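Periplasmic binding protein (Roseiflexus sp., PDB 5Y8B) probably binds heme in the periplasm and delivers it to an ABC transporter for uptake into the cell. Local coordinates at residues G13-I18 with L66-E71; R137-P142 with D256-F261; P143-L148 with P199-V204. All blocks are in the same frame, centred on the assembly; numbering follows the deposited sequence.

In the fold
From the N terminus, contact 1 closes first: 47 residues lie between 13-18 and 66-71, and their meeting ties helix 13-21 to the parallel sheet of the N-terminal lobe. The long helix 115-135 then carries the chain across to the second lobe. Contact 2 starts in the loop after it and closes far later, when helix 250-265 packs back against that loop; contact 3, pairing strands 144-151 and 201-205, falls wholly within this span. The two touch, with Phe261 of contact 2 against Pro143 and Val145 of contact 3, whereas contact 1 lies across the chain's centre, its centre about 29 Å from that of contact 3.

Contact 1. Residues G13-I18 with L66-E71; sequences GDITEI and LVIGDE. With MG (magnesium ion), chain B.
Asp14 and Asp70 both place CG between their own backbone N and carbonyl carbon (chi1 57° and 63°), and these matching rotamers swing two carboxylates toward one another from opposite directions until they share a magnesium ion. Asp14 OD2 lies 2.4 Å from the metal and Asp70 OD2 2.1 Å. Short acidic side chains suit the place because each lends the metal a carboxylate oxygen. The two bound oxygens, Asp14 OD2 and Asp70 OD2, are just 3.0 Å apart, a spacing that the shared cation probably makes tolerable, and the carboxylate planes are turned 54° against each other. Asp94 and two waters complete the ligands. Water 1 stands 2.2 Å from the magnesium and can donate to Asp70 OD1, which also accepts the N-H of Ala72, so the non-ligating oxygen is held too. Lys104 bonds to Asp14 OD2 and probably offsets part of the local negative charge.

Beside this polar end lies an apolar one. Ile15 points at the strand and fits its two branches to different parts of it: CG1 rests 3.9 Å from Gly69 C, while CG2 reaches Ile68 CG2 at 4.1 Å. Gly69 meets the helix through its backbone, its CA 6.1 Å from Ile15 CA. A branched isoleucine suits this buried seam, and its side chain also touches Ser10 and Thr92 on the strands flanking 66-70.

Helix 13-18 follows strand 8-10, Asp70 ends strand 66-70, and Asp94 comes soon after strand 89-92, so the metal sits at the C-terminal ends of the strands of a parallel sheet with strand order 2-1-3-4, the usual place for ligand sites in Rossmann-like alpha/beta lobes.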
loop_
_atom_site.group_PDB
_atom_site.type_symbol
_atom_site.label_atom_id
_atom_site.label_comp_id
_atom_site.label_asym_id
_atom_site.label_seq_id
_atom_site.Cartn_x
_atom_site.Cartn_y
_atom_site.Cartn_z
ATOM N N GLY A 13 8.338 -1.265 2.371
ATOM C CA GLY A 13 7.621 -1.606 3.592
ATOM C C GLY A 13 6.883 -2.932 3.574
ATOM O O GLY A 13 6.883 -3.648 4.574
ATOM N N ASP A 14 6.254 -3.254 2.444
ATOM C CA ASP A 14 5.532 -4.520 2.298
ATOM C C ASP A 14 6.477 -5.721 2.330
ATOM O O ASP A 14 6.181 -6.730 2.987
ATOM C CB ASP A 14 4.626 -4.523 1.054
ATOM C CG ASP A 14 5.379 -4.240 -0.245
ATOM O OD1 ASP A 14 6.368 -3.488 -0.241
ATOM O OD2 ASP A 14 4.962 -4.750 -1.300
ATOM N N ILE A 15 7.625 -5.582 1.655
ATOM C CA ILE A 15 8.716 -6.565 1.694
ATOM C C ILE A 15 9.214 -6.770 3.139
ATOM O O ILE A 15 9.394 -7.902 3.582
ATOM C CB ILE A 15 9.871 -6.174 0.714
ATOM C CG1 ILE A 15 9.395 -6.120 -0.763
ATOM C CG2 ILE A 15 11.100 -7.071 0.883
ATOM C CD1 ILE A 15 8.795 -7.394 -1.348
ATOM N N THR A 16 9.416 -5.666 3.864
ATOM C CA THR A 16 9.786 -5.703 5.275
ATOM C C THR A 16 8.733 -6.460 6.104
ATOM O O THR A 16 9.068 -7.385 6.845
ATOM C CB THR A 16 10.024 -4.277 5.817
ATOM O OG1 THR A 16 11.135 -3.694 5.124
ATOM C CG2 THR A 16 10.310 -4.275 7.314
ATOM N N GLU A 17 7.470 -6.068 5.967
ATOM C CA GLU A 17 6.375 -6.777 6.630
ATOM C C GLU A 17 6.371 -8.310 6.378
ATOM O O GLU A 17 6.170 -9.093 7.323
ATOM C CB GLU A 17 5.036 -6.142 6.257
ATOM C CG GLU A 17 3.904 -6.636 7.132
ATOM C CD GLU A 17 2.572 -5.975 6.859
ATOM O OE1 GLU A 17 2.514 -4.938 6.158
ATOM O OE2 GLU A 17 1.573 -6.516 7.376
ATOM N N ILE A 18 6.611 -8.717 5.124
ATOM C CA ILE A 18 6.751 -10.141 4.754
ATOM C C ILE A 18 7.901 -10.827 5.507
ATOM O O ILE A 18 7.729 -11.960 5.993
ATOM C CB ILE A 18 6.894 -10.341 3.214
ATOM C CG1 ILE A 18 5.610 -9.900 2.505
ATOM C CG2 ILE A 18 7.144 -11.805 2.846
ATOM C CD1 ILE A 18 5.775 -9.634 1.031
ATOM N N LEU A 66 22.446 -9.324 1.881
ATOM C CA LEU A 66 21.335 -9.386 0.923
ATOM C C LEU A 66 20.518 -8.071 0.891
ATOM O O LEU A 66 20.232 -7.466 1.936
ATOM C CB LEU A 66 20.424 -10.597 1.217
ATOM C CG LEU A 66 19.116 -10.768 0.417
ATOM C CD1 LEU A 66 19.376 -11.151 -1.043
ATOM C CD2 LEU A 66 18.183 -11.767 1.085
ATOM N N VAL A 67 20.181 -7.632 -0.318
ATOM C CA VAL A 67 19.314 -6.465 -0.528
ATOM C C VAL A 67 18.090 -6.949 -1.289
ATOM O O VAL A 67 18.205 -7.591 -2.326
ATOM C CB VAL A 67 20.013 -5.310 -1.289
ATOM C CG1 VAL A 67 19.083 -4.111 -1.438
ATOM C CG2 VAL A 67 21.284 -4.875 -0.577
ATOM N N ILE A 68 16.917 -6.651 -0.751
ATOM C CA ILE A 68 15.684 -7.216 -1.272
ATOM C C ILE A 68 14.606 -6.134 -1.336
ATOM O O ILE A 68 14.501 -5.293 -0.422
ATOM C CB ILE A 68 15.279 -8.492 -0.474
ATOM C CG1 ILE A 68 14.113 -9.224 -1.146
ATOM C CG2 ILE A 68 15.041 -8.195 1.013
ATOM C CD1 ILE A 68 13.927 -10.662 -0.698
ATOM N N GLY A 69 13.851 -6.131 -2.441
ATOM C CA GLY A 69 12.749 -5.184 -2.637
ATOM C C GLY A 69 11.778 -5.575 -3.743
ATOM O O GLY A 69 11.821 -6.686 -4.260
ATOM N N ASP A 70 10.883 -4.663 -4.090
ATOM C CA ASP A 70 10.021 -4.850 -5.253
ATOM C C ASP A 70 10.211 -3.737 -6.303
ATOM O O ASP A 70 11.010 -2.821 -6.101
ATOM C CB ASP A 70 8.538 -5.037 -4.842
ATOM C CG ASP A 70 7.949 -3.822 -4.140
ATOM O OD1 ASP A 70 8.382 -2.677 -4.389
ATOM O OD2 ASP A 70 7.010 -4.005 -3.324
ATOM N N GLU A 71 9.458 -3.813 -7.397
ATOM C CA GLU A 71 9.537 -2.832 -8.490
ATOM C C GLU A 71 9.316 -1.345 -8.107
ATOM O O GLU A 71 9.680 -0.466 -8.880
ATOM C CB GLU A 71 8.659 -3.257 -9.686
ATOM C CG GLU A 71 7.155 -3.299 -9.432
ATOM C CD GLU A 71 6.380 -3.819 -10.633
ATOM O OE1 GLU A 71 5.871 -4.955 -10.553
ATOM O OE2 GLU A 71 6.284 -3.110 -11.662
HETATM MG MG MG B . 5.223 -2.956 -2.874
HETATM O O HOH W 1 6.606 -1.197 -2.663
HETATM O O HOH W 2 3.463 -2.127 -2.117
#

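Contact 2. Residues R137-P142 with D256-F261; sequences RRITNP and DLTIAF
Arg138 and Ile139 face helix 250-265 just where a short 3-10 turn gives way to more extended chain: Arg138 still has helical backbone angles, while at Ile139 psi opens to 117°. On the other side, residues 256-261 form regular helix, with Phe261 N bonded to Leu257 O at 2.7 Å. Ile139 and Arg138 reach a helix flank made by Thr258, Ile259 and Phe261.

Ile139 supplies the apolar part. Its CG1 branch runs outward with CD1 anti to CA (chi2 162°), sending the methyl between two helix residues. CD1 lies 3.4 Å from Thr258 OG1 and 3.8 Å from Phe261 CB. The Phe261 ring itself turns away from the loop, toward Ile236 and Val145, while Pro143 packs near its CB end.

This loop joins helix 115-135 to strand 144-151, the first strand of the C-terminal lobe. A single long helix linking two alpha/beta lobes is the hallmark of the class III periplasmic binding proteins, and the contact lies where that helix hands over to the second lobe.

The polar part runs through water. Arg138, its chain bent at chi3 (78°), brings its guanidinium edge toward the helix backbone without bonding to it directly. Water 3 accepts from Arg138 NH1 at 2.8 Å and donates to Thr258 OG1, whose hydroxyl also bonds to Ala172 O, a double role that suits threonine. Water 4, in the plane of the guanidinium, accepts from Arg138 NH2 at 2.8 Å and donates to Ile259 O, also at 2.8 Å. A long arginine with several N-H donors suits a partly exposed, water-mediated contact; it also makes a cation-pi contact with Tyr262.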
loop_
_atom_site.group_PDB
_atom_site.type_symbol
_atom_site.label_atom_id
_atom_site.label_comp_id
_atom_site.label_asym_id
_atom_site.label_seq_id
_atom_site.Cartn_x
_atom_site.Cartn_y
_atom_site.Cartn_z
ATOM N N ARG A 137 -20.053 -9.653 0.152
ATOM C CA ARG A 137 -21.412 -10.072 -0.258
ATOM C C ARG A 137 -22.548 -9.495 0.616
ATOM O O ARG A 137 -23.724 -9.653 0.274
ATOM C CB ARG A 137 -21.533 -11.599 -0.294
ATOM C CG ARG A 137 -20.635 -12.340 -1.279
ATOM C CD ARG A 137 -20.688 -13.850 -1.042
ATOM N NE ARG A 137 -22.067 -14.349 -0.952
ATOM C CZ ARG A 137 -22.480 -15.351 -0.168
ATOM N NH1 ARG A 137 -21.629 -15.999 0.625
ATOM N NH2 ARG A 137 -23.763 -15.700 -0.173
ATOM N N ARG A 138 -22.215 -8.846 1.739
ATOM C CA ARG A 138 -23.199 -8.056 2.500
ATOM C C ARG A 138 -23.701 -6.844 1.712
ATOM O O ARG A 138 -24.815 -6.376 1.932
ATOM C CB ARG A 138 -22.618 -7.559 3.823
ATOM C CG ARG A 138 -22.451 -8.621 4.897
ATOM C CD ARG A 138 -21.399 -8.195 5.903
ATOM N NE ARG A 138 -21.926 -7.207 6.841
ATOM C CZ ARG A 138 -21.453 -5.977 7.042
ATOM N NH1 ARG A 138 -20.394 -5.509 6.386
ATOM N NH2 ARG A 138 -22.055 -5.213 7.935
ATOM N N ILE A 139 -22.871 -6.324 0.812
ATOM C CA ILE A 139 -23.185 -5.091 0.116
ATOM C C ILE A 139 -24.052 -5.395 -1.092
ATOM O O ILE A 139 -23.616 -6.101 -1.999
ATOM C CB ILE A 139 -21.904 -4.327 -0.275
ATOM C CG1 ILE A 139 -21.147 -3.927 0.998
ATOM C CG2 ILE A 139 -22.234 -3.115 -1.164
ATOM C CD1 ILE A 139 -19.701 -3.560 0.771
ATOM N N THR A 140 -25.276 -4.867 -1.071
ATOM C CA THR A 140 -26.265 -5.059 -2.139
ATOM C C THR A 140 -26.337 -3.828 -3.025
ATOM O O THR A 140 -26.763 -3.910 -4.170
ATOM C CB THR A 140 -27.679 -5.328 -1.576
ATOM O OG1 THR A 140 -27.992 -4.348 -0.571
ATOM C CG2 THR A 140 -27.775 -6.741 -0.970
ATOM N N ASN A 141 -25.932 -2.685 -2.480
ATOM C CA ASN A 141 -25.873 -1.442 -3.229
ATOM C C ASN A 141 -24.456 -0.850 -3.099
ATOM O O ASN A 141 -24.177 -0.124 -2.138
ATOM C CB ASN A 141 -26.964 -0.483 -2.734
ATOM C CG ASN A 141 -27.121 0.745 -3.613
ATOM O OD1 ASN A 141 -26.888 0.710 -4.825
ATOM N ND2 ASN A 141 -27.538 1.849 -2.999
ATOM N N PRO A 142 -23.554 -1.182 -4.049
ATOM C CA PRO A 142 -22.143 -0.729 -4.024
ATOM C C PRO A 142 -21.987 0.790 -3.895
ATOM O O PRO A 142 -22.516 1.536 -4.733
ATOM C CB PRO A 142 -21.581 -1.207 -5.370
ATOM C CG PRO A 142 -22.480 -2.312 -5.801
ATOM C CD PRO A 142 -23.833 -2.045 -5.216
ATOM N N ASP A 256 -11.804 -4.483 6.938
ATOM C CA ASP A 256 -12.015 -3.109 7.375
ATOM C C ASP A 256 -12.726 -2.227 6.333
ATOM O O ASP A 256 -13.692 -1.538 6.683
ATOM C CB ASP A 256 -10.679 -2.481 7.807
ATOM C CG ASP A 256 -10.153 -3.041 9.134
ATOM O OD1 ASP A 256 -10.896 -3.738 9.867
ATOM O OD2 ASP A 256 -8.984 -2.770 9.465
ATOM N N LEU A 257 -12.245 -2.248 5.080
ATOM C CA LEU A 257 -12.838 -1.490 3.977
ATOM C C LEU A 257 -14.271 -1.894 3.701
ATOM O O LEU A 257 -15.146 -1.013 3.601
ATOM C CB LEU A 257 -12.052 -1.663 2.672
ATOM C CG LEU A 257 -10.787 -0.877 2.333
ATOM C CD1 LEU A 257 -10.289 -1.324 0.958
ATOM C CD2 LEU A 257 -11.016 0.635 2.372
ATOM N N THR A 258 -14.513 -3.209 3.573
ATOM C CA THR A 258 -15.866 -3.695 3.303
ATOM C C THR A 258 -16.873 -3.379 4.428
ATOM O O THR A 258 -18.034 -3.063 4.137
ATOM C CB THR A 258 -15.939 -5.167 2.787
ATOM O OG1 THR A 258 -17.209 -5.359 2.157
ATOM C CG2 THR A 258 -15.736 -6.229 3.887
ATOM N N ILE A 259 -16.420 -3.431 5.685
ATOM C CA ILE A 259 -17.248 -3.044 6.836
ATOM C C ILE A 259 -17.652 -1.571 6.681
ATOM O O ILE A 259 -18.849 -1.233 6.751
ATOM C CB ILE A 259 -16.545 -3.331 8.191
ATOM C CG1 ILE A 259 -16.520 -4.848 8.461
ATOM C CG2 ILE A 259 -17.233 -2.583 9.336
ATOM C CD1 ILE A 259 -15.675 -5.294 9.653
ATOM N N ALA A 260 -16.657 -0.722 6.399
ATOM C CA ALA A 260 -16.864 0.710 6.169
ATOM C C ALA A 260 -17.719 1.026 4.931
ATOM O O ALA A 260 -18.565 1.923 4.987
ATOM C CB ALA A 260 -15.524 1.423 6.108
ATOM N N PHE A 261 -17.522 0.275 3.838
ATOM C CA PHE A 261 -18.305 0.450 2.603
ATOM C C PHE A 261 -19.775 0.103 2.823
ATOM O O PHE A 261 -20.666 0.748 2.253
ATOM C CB PHE A 261 -17.753 -0.385 1.424
ATOM C CG PHE A 261 -16.441 0.121 0.843
ATOM C CD1 PHE A 261 -15.854 1.319 1.267
ATOM C CD2 PHE A 261 -15.807 -0.602 -0.175
ATOM C CE1 PHE A 261 -14.651 1.763 0.729
ATOM C CE2 PHE A 261 -14.609 -0.153 -0.725
ATOM C CZ PHE A 261 -14.030 1.035 -0.271
HETATM O O HOH W 3 -19.396 -5.774 3.827
HETATM O O HOH W 4 -20.429 -3.010 8.212
#

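Contact 3. Residues P143-L148 with P199-V204; sequences PHVLFL and PDVLLV
Val145, Leu146 and Phe147 pair in register with Val201, Leu202 and Leu203, forming neighbouring parallel strands of the mixed sheet in the C-terminal alpha/beta lobe. The ladder's hydrogen bonds alternate in direction: Leu146 N gives to Val201 O (3.1 Å), Leu203 N to Leu146 O (2.8 Å) and Leu148 N to Leu203 O (2.9 Å).

A side chain extends the ladder at its start. Asp200 OD2 takes the N-H of His144 at 2.7 Å, almost straight (172°), on its anti side. Aspartate is short enough to act in place of a backbone carbonyl. An alanine at this position is likely to leave the His144 N-H without its acceptor.

Apolar contacts divide between the two faces. On one, Val145 and Val201 lie side by side, Val145 CG2 to Val201 CG1 at 3.7 Å, under helices 164-171 and 250-265. On the other, Leu146 CB meets Leu202 CD2 at 3.8 Å, with Pro199 CB packed across it. Branched aliphatic residues suit a sheet buried on both sides. Phe147, its CG anti to the backbone N (chi1 -180°), joins the Val145 face and presents its ring edge to the Leu203 side chain, Phe147 CD1 lying 3.7 Å from Leu203 CG.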
loop_
_atom_site.group_PDB
_atom_site.type_symbol
_atom_site.label_atom_id
_atom_site.label_comp_id
_atom_site.label_asym_id
_atom_site.label_seq_id
_atom_site.Cartn_x
_atom_site.Cartn_y
_atom_site.Cartn_z
ATOM N N PRO A 143 -21.290 1.252 -2.836
ATOM C CA PRO A 143 -21.081 2.688 -2.752
ATOM C C PRO A 143 -20.019 3.138 -3.766
ATOM O O PRO A 143 -19.138 2.347 -4.174
ATOM C CB PRO A 143 -20.604 2.889 -1.309
ATOM C CG PRO A 143 -19.915 1.618 -0.961
ATOM C CD PRO A 143 -20.625 0.534 -1.724
ATOM N N HIS A 144 -20.140 4.390 -4.187
ATOM C CA HIS A 144 -19.159 5.026 -5.046
ATOM C C HIS A 144 -18.084 5.635 -4.155
ATOM O O HIS A 144 -18.374 6.421 -3.256
ATOM C CB HIS A 144 -19.834 6.039 -5.997
ATOM C CG HIS A 144 -20.609 5.385 -7.104
ATOM N ND1 HIS A 144 -21.656 4.509 -6.873
ATOM C CD2 HIS A 144 -20.472 5.453 -8.451
ATOM C CE1 HIS A 144 -22.127 4.072 -8.026
ATOM N NE2 HIS A 144 -21.428 4.630 -8.998
ATOM N N VAL A 145 -16.847 5.228 -4.407
ATOM C CA VAL A 145 -15.703 5.594 -3.580
ATOM C C VAL A 145 -14.698 6.379 -4.422
ATOM O O VAL A 145 -14.359 5.974 -5.537
ATOM C CB VAL A 145 -15.008 4.336 -2.995
ATOM C CG1 VAL A 145 -13.890 4.714 -2.040
ATOM C CG2 VAL A 145 -16.017 3.417 -2.305
ATOM N N LEU A 146 -14.240 7.501 -3.878
ATOM C CA LEU A 146 -13.122 8.242 -4.451
ATOM C C LEU A 146 -11.871 8.163 -3.548
ATOM O O LEU A 146 -11.918 8.584 -2.379
ATOM C CB LEU A 146 -13.531 9.702 -4.696
ATOM C CG LEU A 146 -12.708 10.566 -5.653
ATOM C CD1 LEU A 146 -12.807 10.046 -7.086
ATOM C CD2 LEU A 146 -13.190 12.006 -5.577
ATOM N N PHE A 147 -10.772 7.619 -4.084
ATOM C CA PHE A 147 -9.482 7.674 -3.384
ATOM C C PHE A 147 -8.740 8.951 -3.729
ATOM O O PHE A 147 -8.575 9.286 -4.911
ATOM C CB PHE A 147 -8.577 6.460 -3.652
ATOM C CG PHE A 147 -7.253 6.524 -2.922
ATOM C CD1 PHE A 147 -7.148 6.119 -1.581
ATOM C CD2 PHE A 147 -6.099 7.018 -3.562
ATOM C CE1 PHE A 147 -5.931 6.198 -0.904
ATOM C CE2 PHE A 147 -4.881 7.097 -2.886
ATOM C CZ PHE A 147 -4.795 6.683 -1.554
ATOM N N LEU A 148 -8.265 9.632 -2.689
ATOM C CA LEU A 148 -7.495 10.858 -2.841
ATOM C C LEU A 148 -6.082 10.702 -2.328
ATOM O O LEU A 148 -5.870 10.286 -1.184
ATOM C CB LEU A 148 -8.189 12.018 -2.126
ATOM C CG LEU A 148 -9.668 12.248 -2.439
ATOM C CD1 LEU A 148 -10.276 13.237 -1.458
ATOM C CD2 LEU A 148 -9.844 12.719 -3.876
ATOM N N PRO A 199 -19.175 10.849 -5.073
ATOM C CA PRO A 199 -18.840 9.707 -4.233
ATOM C C PRO A 199 -19.618 9.693 -2.920
ATOM O O PRO A 199 -19.840 10.747 -2.307
ATOM C CB PRO A 199 -17.330 9.877 -3.971
ATOM C CG PRO A 199 -17.045 11.308 -4.217
ATOM C CD PRO A 199 -18.000 11.718 -5.296
ATOM N N ASP A 200 -20.042 8.497 -2.530
ATOM C CA ASP A 200 -20.684 8.262 -1.240
ATOM C C ASP A 200 -19.681 8.318 -0.102
ATOM O O ASP A 200 -20.036 8.636 1.027
ATOM C CB ASP A 200 -21.382 6.912 -1.253
ATOM C CG ASP A 200 -22.340 6.794 -2.398
ATOM O OD1 ASP A 200 -23.263 7.642 -2.466
ATOM O OD2 ASP A 200 -22.157 5.886 -3.248
ATOM N N VAL A 201 -18.426 8.024 -0.415
ATOM C CA VAL A 201 -17.374 7.953 0.588
ATOM C C VAL A 201 -16.007 8.356 0.006
ATOM O O VAL A 201 -15.656 8.003 -1.128
ATOM C CB VAL A 201 -17.418 6.600 1.391
ATOM C CG1 VAL A 201 -17.343 5.382 0.494
ATOM C CG2 VAL A 201 -16.361 6.559 2.483
ATOM N N LEU A 202 -15.279 9.161 0.774
ATOM C CA LEU A 202 -13.922 9.557 0.422
ATOM C C LEU A 202 -12.893 8.712 1.167
ATOM O O LEU A 202 -12.895 8.679 2.397
ATOM C CB LEU A 202 -13.703 11.040 0.706
ATOM C CG LEU A 202 -14.492 12.046 -0.127
ATOM C CD1 LEU A 202 -14.093 13.458 0.283
ATOM C CD2 LEU A 202 -14.314 11.833 -1.632
ATOM N N LEU A 203 -12.043 8.020 0.408
ATOM C CA LEU A 203 -10.966 7.194 0.935
ATOM C C LEU A 203 -9.623 7.931 0.838
ATOM O O LEU A 203 -9.223 8.391 -0.244
ATOM C CB LEU A 203 -10.907 5.874 0.169
ATOM C CG LEU A 203 -9.891 4.810 0.583
ATOM C CD1 LEU A 203 -10.166 4.291 1.997
ATOM C CD2 LEU A 203 -9.948 3.669 -0.415
ATOM N N VAL A 204 -8.945 8.062 1.978
ATOM C CA VAL A 204 -7.694 8.806 2.059
ATOM C C VAL A 204 -6.634 8.046 2.868
ATOM O O VAL A 204 -6.907 6.974 3.442
ATOM C CB VAL A 204 -7.895 10.250 2.601
ATOM C CG1 VAL A 204 -8.774 11.080 1.661
ATOM C CG2 VAL A 204 -8.442 10.265 4.033
#